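Local atomic coordinates of putative ADP-Ribosyltransferase Scabin (Streptomyces scabiei 87.22, PDB entry 5EWY), a protein that probably transfers ADP-ribose from NAD+ to DNA, acting as a putative toxin of a plant-pathogenic Streptomyces, and here holds an inhibitor in its pocket. Residues 131-136 against 173-178; 74-79 against 120-125; 167-172 against 191-196. One frame throughout, in Å; residues are numbered along the deposited sequence.

Interaction 1: residues 131-136 against 173-178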
loop_
_atom_site.group_PDB
_atom_site.type_symbol
_atom_site.label_atom_id
_atom_site.label_comp_id
_atom_site.label_asym_id
_atom_site.label_seq_id
_atom_site.Cartn_x
_atom_site.Cartn_y
_atom_site.Cartn_z
ATOM N N SER A 131 -12.214 -3.940 -9.103
ATOM C CA SER A 131 -11.566 -2.917 -8.283
ATOM C C SER A 131 -11.497 -1.822 -9.319
ATOM O O SER A 131 -10.869 -1.967 -10.298
ATOM C CB SER A 131 -10.190 -3.287 -7.730
ATOM O OG SER A 131 -9.843 -2.583 -6.533
ATOM N N GLY A 132 -12.210 -0.769 -9.134
ATOM C CA GLY A 132 -12.329 0.280 -10.075
ATOM C C GLY A 132 -11.193 1.239 -10.226
ATOM O O GLY A 132 -11.240 1.969 -11.151
ATOM N N TYR A 133 -10.222 1.225 -9.316
ATOM C CA TYR A 133 -9.137 2.142 -9.403
ATOM C C TYR A 133 -7.784 1.535 -9.080
ATOM O O TYR A 133 -7.679 0.672 -8.297
ATOM C CB TYR A 133 -9.396 3.244 -8.368
ATOM C CG TYR A 133 -10.692 4.006 -8.555
ATOM C CD1 TYR A 133 -10.768 5.054 -9.394
ATOM C CD2 TYR A 133 -11.822 3.640 -7.890
ATOM C CE1 TYR A 133 -11.945 5.724 -9.583
ATOM C CE2 TYR A 133 -12.986 4.301 -8.091
ATOM C CZ TYR A 133 -13.029 5.345 -8.925
ATOM O OH TYR A 133 -14.180 6.024 -9.121
ATOM N N ASN A 134 -6.770 2.072 -9.732
ATOM C CA ASN A 134 -5.376 1.752 -9.431
ATOM C C ASN A 134 -4.752 3.018 -8.837
ATOM O O ASN A 134 -4.515 3.993 -9.551
ATOM C CB ASN A 134 -4.659 1.304 -10.708
ATOM C CG ASN A 134 -3.357 0.594 -10.432
ATOM O OD1 ASN A 134 -3.210 -0.126 -9.422
ATOM N ND2 ASN A 134 -2.375 0.789 -11.328
ATOM N N TYR A 135 -4.484 3.008 -7.537
ATOM C CA TYR A 135 -3.840 4.123 -6.840
ATOM C C TYR A 135 -2.326 3.998 -6.876
ATOM O O TYR A 135 -1.769 2.895 -6.834
ATOM C CB TYR A 135 -4.313 4.183 -5.391
ATOM C CG TYR A 135 -5.744 4.661 -5.250
ATOM C CD1 TYR A 135 -6.808 3.775 -5.265
ATOM C CD2 TYR A 135 -6.024 5.996 -5.075
ATOM C CE1 TYR A 135 -8.118 4.220 -5.139
ATOM C CE2 TYR A 135 -7.300 6.461 -4.958
ATOM C CZ TYR A 135 -8.361 5.569 -4.976
ATOM O OH TYR A 135 -9.619 6.091 -4.857
ATOM N N TYR A 136 -1.681 5.162 -7.003
ATOM C CA TYR A 136 -0.237 5.323 -7.090
ATOM C C TYR A 136 0.221 5.974 -5.792
ATOM O O TYR A 136 -0.345 6.986 -5.374
ATOM C CB TYR A 136 0.112 6.239 -8.277
ATOM C CG TYR A 136 -0.145 5.656 -9.643
ATOM C CD1 TYR A 136 -1.400 5.148 -9.995
ATOM C CD2 TYR A 136 0.850 5.565 -10.572
ATOM C CE1 TYR A 136 -1.625 4.626 -11.232
ATOM C CE2 TYR A 136 0.632 4.998 -11.812
ATOM C CZ TYR A 136 -0.620 4.507 -12.129
ATOM O OH TYR A 136 -0.808 3.989 -13.371
ATOM N N ILE A 173 -0.094 9.613 -4.469
ATOM C CA ILE A 173 0.194 10.468 -5.619
ATOM C C ILE A 173 -1.083 10.816 -6.362
ATOM O O ILE A 173 -1.314 11.967 -6.741
ATOM C CB ILE A 173 1.162 9.778 -6.589
ATOM C CG1 ILE A 173 2.467 9.360 -5.925
ATOM C CG2 ILE A 173 1.426 10.709 -7.745
ATOM C CD1 ILE A 173 3.211 8.334 -6.749
ATOM N N GLY A 174 -1.911 9.810 -6.620
ATOM C CA GLY A 174 -3.031 9.956 -7.536
ATOM C C GLY A 174 -3.610 8.596 -7.850
ATOM O O GLY A 174 -3.312 7.618 -7.166
ATOM N N VAL A 175 -4.419 8.546 -8.904
ATOM C CA VAL A 175 -5.191 7.348 -9.199
ATOM C C VAL A 175 -5.505 7.313 -10.680
ATOM O O VAL A 175 -5.667 8.347 -11.323
ATOM C CB VAL A 175 -6.488 7.340 -8.350
ATOM C CG1 VAL A 175 -7.463 8.459 -8.800
ATOM C CG2 VAL A 175 -7.218 5.983 -8.415
ATOM N N CYS A 176 -5.675 6.104 -11.210
ATOM C CA CYS A 176 -6.239 5.919 -12.534
ATOM C C CYS A 176 -7.428 4.963 -12.439
ATOM O O CYS A 176 -7.286 3.855 -11.881
ATOM C CB CYS A 176 -5.205 5.340 -13.525
ATOM S SG CYS A 176 -3.812 6.427 -13.878
ATOM N N PRO A 177 -8.579 5.323 -12.986
ATOM C CA PRO A 177 -9.697 4.373 -13.027
ATOM C C PRO A 177 -9.397 3.239 -13.994
ATOM O O PRO A 177 -8.621 3.383 -14.947
ATOM C CB PRO A 177 -10.868 5.214 -13.533
ATOM C CG PRO A 177 -10.418 6.592 -13.565
ATOM C CD PRO A 177 -8.927 6.593 -13.641
ATOM N N VAL A 178 -10.061 2.115 -13.755
ATOM C CA VAL A 178 -9.813 0.873 -14.483
ATOM C C VAL A 178 -11.047 0.528 -15.290
ATOM O O VAL A 178 -12.164 0.462 -14.748
ATOM C CB VAL A 178 -9.432 -0.273 -13.531
ATOM C CG1 VAL A 178 -9.300 -1.591 -14.309
ATOM C CG2 VAL A 178 -8.136 0.037 -12.811
HETATM O O HOH W 1 -12.778 -1.734 -12.824
#

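Interaction 2: residues 74-79 against 120-125. With 5TQ (4-(8-fluoranyl-6-oxidanylidene-1,3,4,5-tetrahydrobenzo[c][1,6]naphthyridin-2-yl)butanoic acid), chain B.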
loop_
_atom_site.group_PDB
_atom_site.type_symbol
_atom_site.label_atom_id
_atom_site.label_comp_id
_atom_site.label_asym_id
_atom_site.label_seq_id
_atom_site.Cartn_x
_atom_site.Cartn_y
_atom_site.Cartn_z
ATOM N N THR A 74 7.561 3.954 -6.495
ATOM C CA THR A 74 6.113 4.016 -6.505
ATOM C C THR A 74 5.543 2.633 -6.205
ATOM O O THR A 74 6.031 1.624 -6.726
ATOM C CB THR A 74 5.623 4.470 -7.871
ATOM O OG1 THR A 74 6.230 5.715 -8.208
ATOM C CG2 THR A 74 4.098 4.649 -7.887
ATOM N N LEU A 75 4.542 2.605 -5.326
ATOM C CA LEU A 75 3.751 1.428 -5.013
ATOM C C LEU A 75 2.336 1.668 -5.512
ATOM O O LEU A 75 1.961 2.786 -5.874
ATOM C CB LEU A 75 3.756 1.144 -3.509
ATOM C CG LEU A 75 5.124 0.891 -2.861
ATOM C CD1 LEU A 75 4.981 0.779 -1.350
ATOM C CD2 LEU A 75 5.809 -0.323 -3.422
ATOM N N TYR A 76 1.549 0.598 -5.497
ATOM C CA TYR A 76 0.217 0.642 -6.080
ATOM C C TYR A 76 -0.779 -0.045 -5.164
ATOM O O TYR A 76 -0.428 -0.923 -4.388
ATOM C CB TYR A 76 0.180 -0.003 -7.494
ATOM C CG TYR A 76 1.316 0.509 -8.331
ATOM C CD1 TYR A 76 2.562 -0.101 -8.277
ATOM C CD2 TYR A 76 1.166 1.627 -9.113
ATOM C CE1 TYR A 76 3.640 0.422 -8.987
ATOM C CE2 TYR A 76 2.240 2.147 -9.835
ATOM C CZ TYR A 76 3.429 1.501 -9.768
ATOM O OH TYR A 76 4.493 2.041 -10.457
ATOM N N ARG A 77 -2.021 0.401 -5.253
ATOM C CA ARG A 77 -3.108 -0.264 -4.551
ATOM C C ARG A 77 -4.355 -0.220 -5.423
ATOM O O ARG A 77 -4.822 0.874 -5.769
ATOM C CB ARG A 77 -3.387 0.398 -3.201
ATOM C CG ARG A 77 -4.583 -0.240 -2.509
ATOM C CD ARG A 77 -4.798 0.296 -1.096
ATOM N NE ARG A 77 -6.127 -0.100 -0.613
ATOM C CZ ARG A 77 -6.430 -1.270 -0.067
ATOM N NH1 ARG A 77 -7.686 -1.515 0.290
ATOM N NH2 ARG A 77 -5.510 -2.190 0.171
ATOM N N SER A 78 -4.896 -1.402 -5.740
ATOM C CA SER A 78 -6.211 -1.538 -6.361
ATOM C C SER A 78 -7.249 -1.365 -5.255
ATOM O O SER A 78 -7.136 -1.990 -4.207
ATOM C CB SER A 78 -6.293 -2.945 -6.983
ATOM O OG SER A 78 -7.564 -3.144 -7.541
ATOM N N ASP A 79 -8.207 -0.466 -5.454
ATOM C CA ASP A 79 -9.245 -0.254 -4.452
ATOM C C ASP A 79 -10.515 0.174 -5.171
ATOM O O ASP A 79 -10.477 0.989 -6.094
ATOM C CB ASP A 79 -8.770 0.805 -3.441
ATOM C CG ASP A 79 -9.457 0.710 -2.102
ATOM O OD1 ASP A 79 -10.691 0.464 -2.067
ATOM O OD2 ASP A 79 -8.764 0.887 -1.067
ATOM N N TYR A 120 4.281 -3.787 -5.134
ATOM C CA TYR A 120 5.318 -3.292 -6.017
ATOM C C TYR A 120 4.915 -3.359 -7.485
ATOM O O TYR A 120 5.583 -2.748 -8.328
ATOM C CB TYR A 120 6.574 -4.153 -5.853
ATOM C CG TYR A 120 7.329 -4.041 -4.550
ATOM C CD1 TYR A 120 8.092 -2.924 -4.263
ATOM C CD2 TYR A 120 7.385 -5.113 -3.660
ATOM C CE1 TYR A 120 8.839 -2.836 -3.102
ATOM C CE2 TYR A 120 8.123 -5.023 -2.483
ATOM C CZ TYR A 120 8.865 -3.888 -2.233
ATOM O OH TYR A 120 9.617 -3.775 -1.084
ATOM N N ASP A 121 3.850 -4.084 -7.819
ATOM C CA ASP A 121 3.483 -4.405 -9.203
ATOM C C ASP A 121 2.396 -3.459 -9.703
ATOM O O ASP A 121 1.219 -3.565 -9.296
ATOM C CB ASP A 121 2.998 -5.855 -9.235
ATOM C CG ASP A 121 2.638 -6.337 -10.613
ATOM O OD1 ASP A 121 2.770 -5.588 -11.593
ATOM O OD2 ASP A 121 2.201 -7.524 -10.698
ATOM N N HIS A 122 2.780 -2.562 -10.613
ATOM C CA HIS A 122 1.841 -1.649 -11.247
ATOM C C HIS A 122 0.614 -2.359 -11.801
ATOM O O HIS A 122 -0.484 -1.775 -11.813
ATOM C CB HIS A 122 2.566 -0.892 -12.355
ATOM C CG HIS A 122 1.651 -0.047 -13.183
ATOM N ND1 HIS A 122 0.971 -0.535 -14.277
ATOM C CD2 HIS A 122 1.236 1.235 -13.026
ATOM C CE1 HIS A 122 0.197 0.409 -14.771
ATOM N NE2 HIS A 122 0.335 1.496 -14.035
ATOM N N ASP A 123 0.797 -3.563 -12.317
ATOM C CA ASP A 123 -0.242 -4.290 -13.053
ATOM C C ASP A 123 -1.103 -5.218 -12.195
ATOM O O ASP A 123 -1.947 -5.927 -12.748
ATOM C CB ASP A 123 0.386 -5.107 -14.182
ATOM C CG ASP A 123 1.056 -4.250 -15.203
ATOM O OD1 ASP A 123 0.637 -3.103 -15.421
ATOM O OD2 ASP A 123 2.037 -4.746 -15.766
ATOM N N LEU A 124 -0.906 -5.250 -10.881
ATOM C CA LEU A 124 -1.666 -6.202 -10.089
ATOM C C LEU A 124 -3.150 -5.887 -10.152
ATOM O O LEU A 124 -3.987 -6.777 -9.938
ATOM C CB LEU A 124 -1.159 -6.213 -8.642
ATOM C CG LEU A 124 -1.706 -7.406 -7.812
ATOM C CD1 LEU A 124 -1.065 -8.668 -8.285
ATOM C CD2 LEU A 124 -1.371 -7.183 -6.375
ATOM N N TYR A 125 -3.511 -4.651 -10.443
ATOM C CA TYR A 125 -4.916 -4.277 -10.577
ATOM C C TYR A 125 -5.648 -5.170 -11.567
ATOM O O TYR A 125 -6.864 -5.369 -11.437
ATOM C CB TYR A 125 -5.047 -2.794 -10.998
ATOM C CG TYR A 125 -4.722 -2.520 -12.448
ATOM C CD1 TYR A 125 -5.692 -2.571 -13.433
ATOM C CD2 TYR A 125 -3.433 -2.170 -12.829
ATOM C CE1 TYR A 125 -5.377 -2.332 -14.750
ATOM C CE2 TYR A 125 -3.115 -1.929 -14.144
ATOM C CZ TYR A 125 -4.092 -1.985 -15.100
ATOM O OH TYR A 125 -3.841 -1.795 -16.434
HETATM N N12 5TQ B . -7.920 -6.298 -0.760
HETATM C C13 5TQ B . -8.481 -5.299 -1.441
HETATM C C15 5TQ B . -8.755 -7.152 0.144
HETATM C C17 5TQ B . -9.564 -5.812 2.149
HETATM C C01 5TQ B . -2.295 -5.644 -3.146
HETATM C C02 5TQ B . -1.675 -6.710 -2.508
HETATM C C03 5TQ B . -2.382 -7.530 -1.635
HETATM C C04 5TQ B . -3.721 -7.266 -1.381
HETATM C C05 5TQ B . -4.381 -6.205 -2.030
HETATM C C06 5TQ B . -3.645 -5.386 -2.904
HETATM C C07 5TQ B . -4.315 -4.292 -3.596
HETATM C C08 5TQ B . -5.774 -5.911 -1.790
HETATM C C09 5TQ B . -6.341 -4.813 -2.497
HETATM N N10 5TQ B . -5.613 -4.041 -3.340
HETATM C C11 5TQ B . -6.624 -6.638 -0.945
HETATM C C14 5TQ B . -7.743 -4.512 -2.265
HETATM C C16 5TQ B . -9.929 -6.471 0.834
HETATM C C18 5TQ B . -9.043 -4.405 1.934
HETATM O O19 5TQ B . -3.680 -3.553 -4.393
HETATM F F20 5TQ B . -0.387 -6.954 -2.753
HETATM O O21 5TQ B . -9.461 -3.477 2.675
HETATM O O22 5TQ B . -8.218 -4.187 1.029
#

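Interaction 3: residues 167-172 against 191-196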
loop_
_atom_site.group_PDB
_atom_site.type_symbol
_atom_site.label_atom_id
_atom_site.label_comp_id
_atom_site.label_asym_id
_atom_site.label_seq_id
_atom_site.Cartn_x
_atom_site.Cartn_y
_atom_site.Cartn_z
ATOM N N ILE A 167 -1.890 4.676 5.401
ATOM C CA ILE A 167 -1.101 5.601 4.584
ATOM C C ILE A 167 -1.821 6.938 4.535
ATOM O O ILE A 167 -2.950 7.022 4.030
ATOM C CB ILE A 167 -0.939 5.073 3.151
ATOM C CG1 ILE A 167 -0.387 3.638 3.131
ATOM C CG2 ILE A 167 -0.028 6.017 2.338
ATOM C CD1 ILE A 167 -0.471 3.006 1.770
ATOM N N ARG A 168 -1.153 7.994 5.009
ATOM C CA ARG A 168 -1.723 9.334 4.962
ATOM C C ARG A 168 -1.865 9.815 3.522
ATOM O O ARG A 168 -1.102 9.428 2.635
ATOM C CB ARG A 168 -0.829 10.322 5.724
ATOM C CG ARG A 168 -0.846 10.126 7.229
ATOM C CD ARG A 168 -0.398 11.378 7.963
ATOM N NE ARG A 168 1.022 11.664 7.765
ATOM C CZ ARG A 168 2.012 10.995 8.349
ATOM N NH1 ARG A 168 1.748 9.981 9.164
ATOM N NH2 ARG A 168 3.274 11.336 8.114
ATOM N N THR A 169 -2.806 10.737 3.316
ATOM C CA THR A 169 -3.089 11.206 1.962
ATOM C C THR A 169 -1.880 11.898 1.325
ATOM O O THR A 169 -1.720 11.823 0.099
ATOM C CB THR A 169 -4.306 12.138 1.954
ATOM O OG1 THR A 169 -4.570 12.553 0.606
ATOM C CG2 THR A 169 -4.080 13.369 2.841
ATOM N N GLU A 170 -1.001 12.512 2.123
ATOM C CA GLU A 170 0.162 13.198 1.544
ATOM C C GLU A 170 1.061 12.230 0.782
ATOM O O GLU A 170 1.931 12.683 0.022
ATOM C CB GLU A 170 0.961 13.942 2.620
ATOM C CG GLU A 170 1.681 13.055 3.620
ATOM C CD GLU A 170 2.293 13.823 4.765
ATOM O OE1 GLU A 170 3.348 14.471 4.555
ATOM O OE2 GLU A 170 1.709 13.772 5.871
ATOM N N PHE A 171 0.920 10.932 1.010
ATOM C CA PHE A 171 1.737 9.924 0.334
ATOM C C PHE A 171 1.016 9.228 -0.803
ATOM O O PHE A 171 1.565 8.287 -1.394
ATOM C CB PHE A 171 2.262 8.889 1.335
ATOM C CG PHE A 171 3.015 9.494 2.466
ATOM C CD1 PHE A 171 4.246 10.111 2.262
ATOM C CD2 PHE A 171 2.485 9.498 3.746
ATOM C CE1 PHE A 171 4.929 10.690 3.305
ATOM C CE2 PHE A 171 3.174 10.075 4.789
ATOM C CZ PHE A 171 4.393 10.659 4.574
ATOM N N VAL A 172 -0.203 9.652 -1.117
ATOM C CA VAL A 172 -0.956 9.117 -2.247
ATOM C C VAL A 172 -0.758 10.085 -3.409
ATOM O O VAL A 172 -1.192 11.241 -3.356
ATOM C CB VAL A 172 -2.437 8.929 -1.901
ATOM C CG1 VAL A 172 -3.187 8.442 -3.131
ATOM C CG2 VAL A 172 -2.571 7.935 -0.750
ATOM N N VAL A 191 -6.258 11.043 -12.069
ATOM C CA VAL A 191 -6.388 12.259 -11.263
ATOM C C VAL A 191 -5.238 12.303 -10.273
ATOM O O VAL A 191 -4.941 11.305 -9.607
ATOM C CB VAL A 191 -7.719 12.277 -10.478
ATOM C CG1 VAL A 191 -7.903 13.587 -9.720
ATOM C CG2 VAL A 191 -8.908 12.047 -11.411
ATOM N N GLY A 192 -4.571 13.455 -10.181
ATOM C CA GLY A 192 -3.613 13.656 -9.125
ATOM C C GLY A 192 -4.270 14.084 -7.830
ATOM O O GLY A 192 -5.240 14.836 -7.809
ATOM N N ASN A 193 -3.679 13.619 -6.731
ATOM C CA ASN A 193 -4.151 13.990 -5.404
ATOM C C ASN A 193 -3.643 15.383 -5.056
ATOM O O ASN A 193 -2.424 15.590 -5.008
ATOM C CB ASN A 193 -3.648 12.955 -4.395
ATOM C CG ASN A 193 -3.993 13.296 -2.968
ATOM O OD1 ASN A 193 -4.812 14.174 -2.700
ATOM N ND2 ASN A 193 -3.375 12.587 -2.036
ATOM N N PRO A 194 -4.522 16.361 -4.825
ATOM C CA PRO A 194 -4.036 17.710 -4.481
ATOM C C PRO A 194 -3.221 17.754 -3.203
ATOM O O PRO A 194 -2.469 18.718 -2.985
ATOM C CB PRO A 194 -5.325 18.539 -4.373
ATOM C CG PRO A 194 -6.388 17.578 -4.133
ATOM C CD PRO A 194 -5.990 16.302 -4.834
ATOM N N HIS A 195 -3.316 16.739 -2.363
ATOM C CA HIS A 195 -2.631 16.689 -1.079
ATOM C C HIS A 195 -1.298 15.952 -1.122
ATOM O O HIS A 195 -0.618 15.875 -0.090
ATOM C CB HIS A 195 -3.551 16.044 -0.043
ATOM C CG HIS A 195 -4.830 16.779 0.144
ATOM N ND1 HIS A 195 -6.062 16.209 -0.082
ATOM C CD2 HIS A 195 -5.065 18.052 0.534
ATOM C CE1 HIS A 195 -7.003 17.102 0.164
ATOM N NE2 HIS A 195 -6.426 18.226 0.541
ATOM N N TYR A 196 -0.895 15.420 -2.280
ATOM C CA TYR A 196 0.383 14.733 -2.374
ATOM C C TYR A 196 1.518 15.703 -2.076
ATOM O O TYR A 196 1.556 16.813 -2.613
ATOM C CB TYR A 196 0.529 14.162 -3.776
ATOM C CG TYR A 196 1.879 13.543 -4.096
ATOM C CD1 TYR A 196 2.530 12.713 -3.199
ATOM C CD2 TYR A 196 2.488 13.803 -5.318
ATOM C CE1 TYR A 196 3.772 12.143 -3.516
ATOM C CE2 TYR A 196 3.718 13.246 -5.639
ATOM C CZ TYR A 196 4.348 12.423 -4.738
ATOM O OH TYR A 196 5.574 11.849 -5.096
#

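Interaction 1: residues 131-136 against 173-178
V175 chi1 of 68° puts CG1 between the backbone N and the carbonyl carbon and leaves CG2 anti to N, while Y135 turns its ring back beside its own N (chi1 -72°), a pairing that sets the CG2 methyl over the centre of the tyrosine ring, 3.4 Å from its centroid and 9° off the normal. Valine suits this non-hydrogen-bonded pair because CG2, held close to the backbone, serves two tyrosines: besides its CH-pi contact with Y135 it lies 3.5 Å from Y133 CB. The ring of Y133 slants past the same methyl and on to P177, CE1 4.1 Å from P177 CB. Y136 comes obliquely to the sulfur of C176, which is bonded to C190, with CE1 3.9 Å from SG; its hydroxyl is held by E185 and H122. Strands 133-136 and 173-178 are antiparallel neighbours in the four-stranded sheet of this ADP-ribosyltransferase domain. N134 and C176 form a hydrogen-bonded pair, N134 N reaching C176 O at 2.8 Å. Y136 and G174 form the next, where I173 and G174 both face Y136 in a classic beta bulge, I173 N giving the main bond to Y136 O (2.8 Å) and G174 N a weak one. At the other end V178 N binds G132 O, and a water bridges S131 O and V178 O.

Interaction 2: residues 74-79 against 120-125
Strand 75-79 runs extended past residues 120-125, a loop that folds back through a type I turn from D121 to L124, closed by L124 N to D121 O. CA atoms come nearest at L75 and Y120 (5.1 Å) and at S78 and Y125, and no hydrogen bond passes between the two segments, so packing carries the contact, with the Y76 ring laid on the H122 backbone and side chain. Y76 supplies a broad flat ring: H122 CA sits over its centre, 3.5 Å from the centroid, in a CH-pi contact. The imidazole then stands nearly upright to the tyrosine, planes at 84°, its edge turned to the tyrosine face in an offset edge-to-face pair in which CD2 approaches Y76 CE2 at 3.5 Å. H122 swings its ring out anti to the backbone N (chi1 173°), which lets ND1 donate to D123 OD1 at 2.8 Å. D121 OD1 takes D123 N in an Asx turn, a role the short carboxylate fills well. At the N-terminal side of the strand, L75 CD2 comes obliquely to Y120, 3.6 Å from CD1, apolar carbon against aromatic carbon. On the opposite side of the strand from Y76, R77 stretches out to the inhibitor's carboxylate, NH1 meeting O22 at 2.8 Å. S78 uses its backbone as a clamp: N donates to the inhibitor's O19 and O accepts from N10 at 2.7 Å, and L124 CD2 touches the fluorinated ring. A lactam gripped by both backbone atoms resembles the way this family holds the nicotinamide amide of NAD+, consistent with an inhibitor in the nicotinamide site. NE and NH1 of R77 together grip D79 OD2 side-on, and these two bonds, both near the guanidinium plane, hold the arginine's rotation so that NH1 faces the inhibitor's carboxylate.

Interaction 3: residues 167-172 against 191-196
N193 and T169 join a short 3-10 turn to an Asx turn, so that the loop 167-172 leading into strand 172-179 is pinned to the segment that follows strand 184-192 in this ADP-ribosyltransferase domain. The N193 amide does the pinning. Its ND2 gives two hydrogen bonds across the contact, to T169 OG1 at 2.9 Å and to V172 O at 2.9 Å, the latter lying close to the amide plane. T169 O is also near, but at a poor angle, and is not bonded to ND2; it instead accepts from V172 N within the 3-10 turn. On the other side of the amide, OD1 takes the backbone N of H195 at 3.0 Å from well above the carbonyl plane, closing the Asx turn, while Y196 N returns to N193 O in a type I turn. Asparagine suits this place because one flat group offers both a donor pair and an acceptor, and CG anti to the backbone N (chi1 176°) carries it toward the 3-10 turn. T169 OG1 has further use as a partner of F87 O, which H195 ND1 also meets, so helix 83-89 is tied in through the carbonyl of F87. Two further carbonyls make CA-H...O contacts between the segments: H195 O with E170 CA (3.2 Å), and E170 O with Y196 CA. The E170 backbone is also hydrogen-bonded to that of E197. R168 and E170 form their own salt bridge, NE to OE2, with E170 CG over the centre of one face of the F171 ring. Y196 sends its hydroxyl to D138, and its ring edge comes up to the carbonyl of E170, with CD1 3.3 Å from E170 O.

From the N terminus, interaction 2 comes first: the loop of 120-125 returns to strand 75-79 across 40 residues that include two helices and strand 115-119, and both segments contribute pocket residues (R77, S78 and L124). Interaction 1 opens only after it has closed, bringing 173-178 back beside 131-136; Y135 N to R77 O joins the two in one sheet. Interaction 3 crosses interaction 1: 167-172 lies between its segments, and 191-196 returns to it across 18 residues that hold most of strands 172-179 and 184-192. V175 O and I173 O receive V191 N and N193 N, which puts strand 184-192, and N193 just after it, along the sheet's edge opposite strand 75-79. Interactions 2 and 3 do not touch.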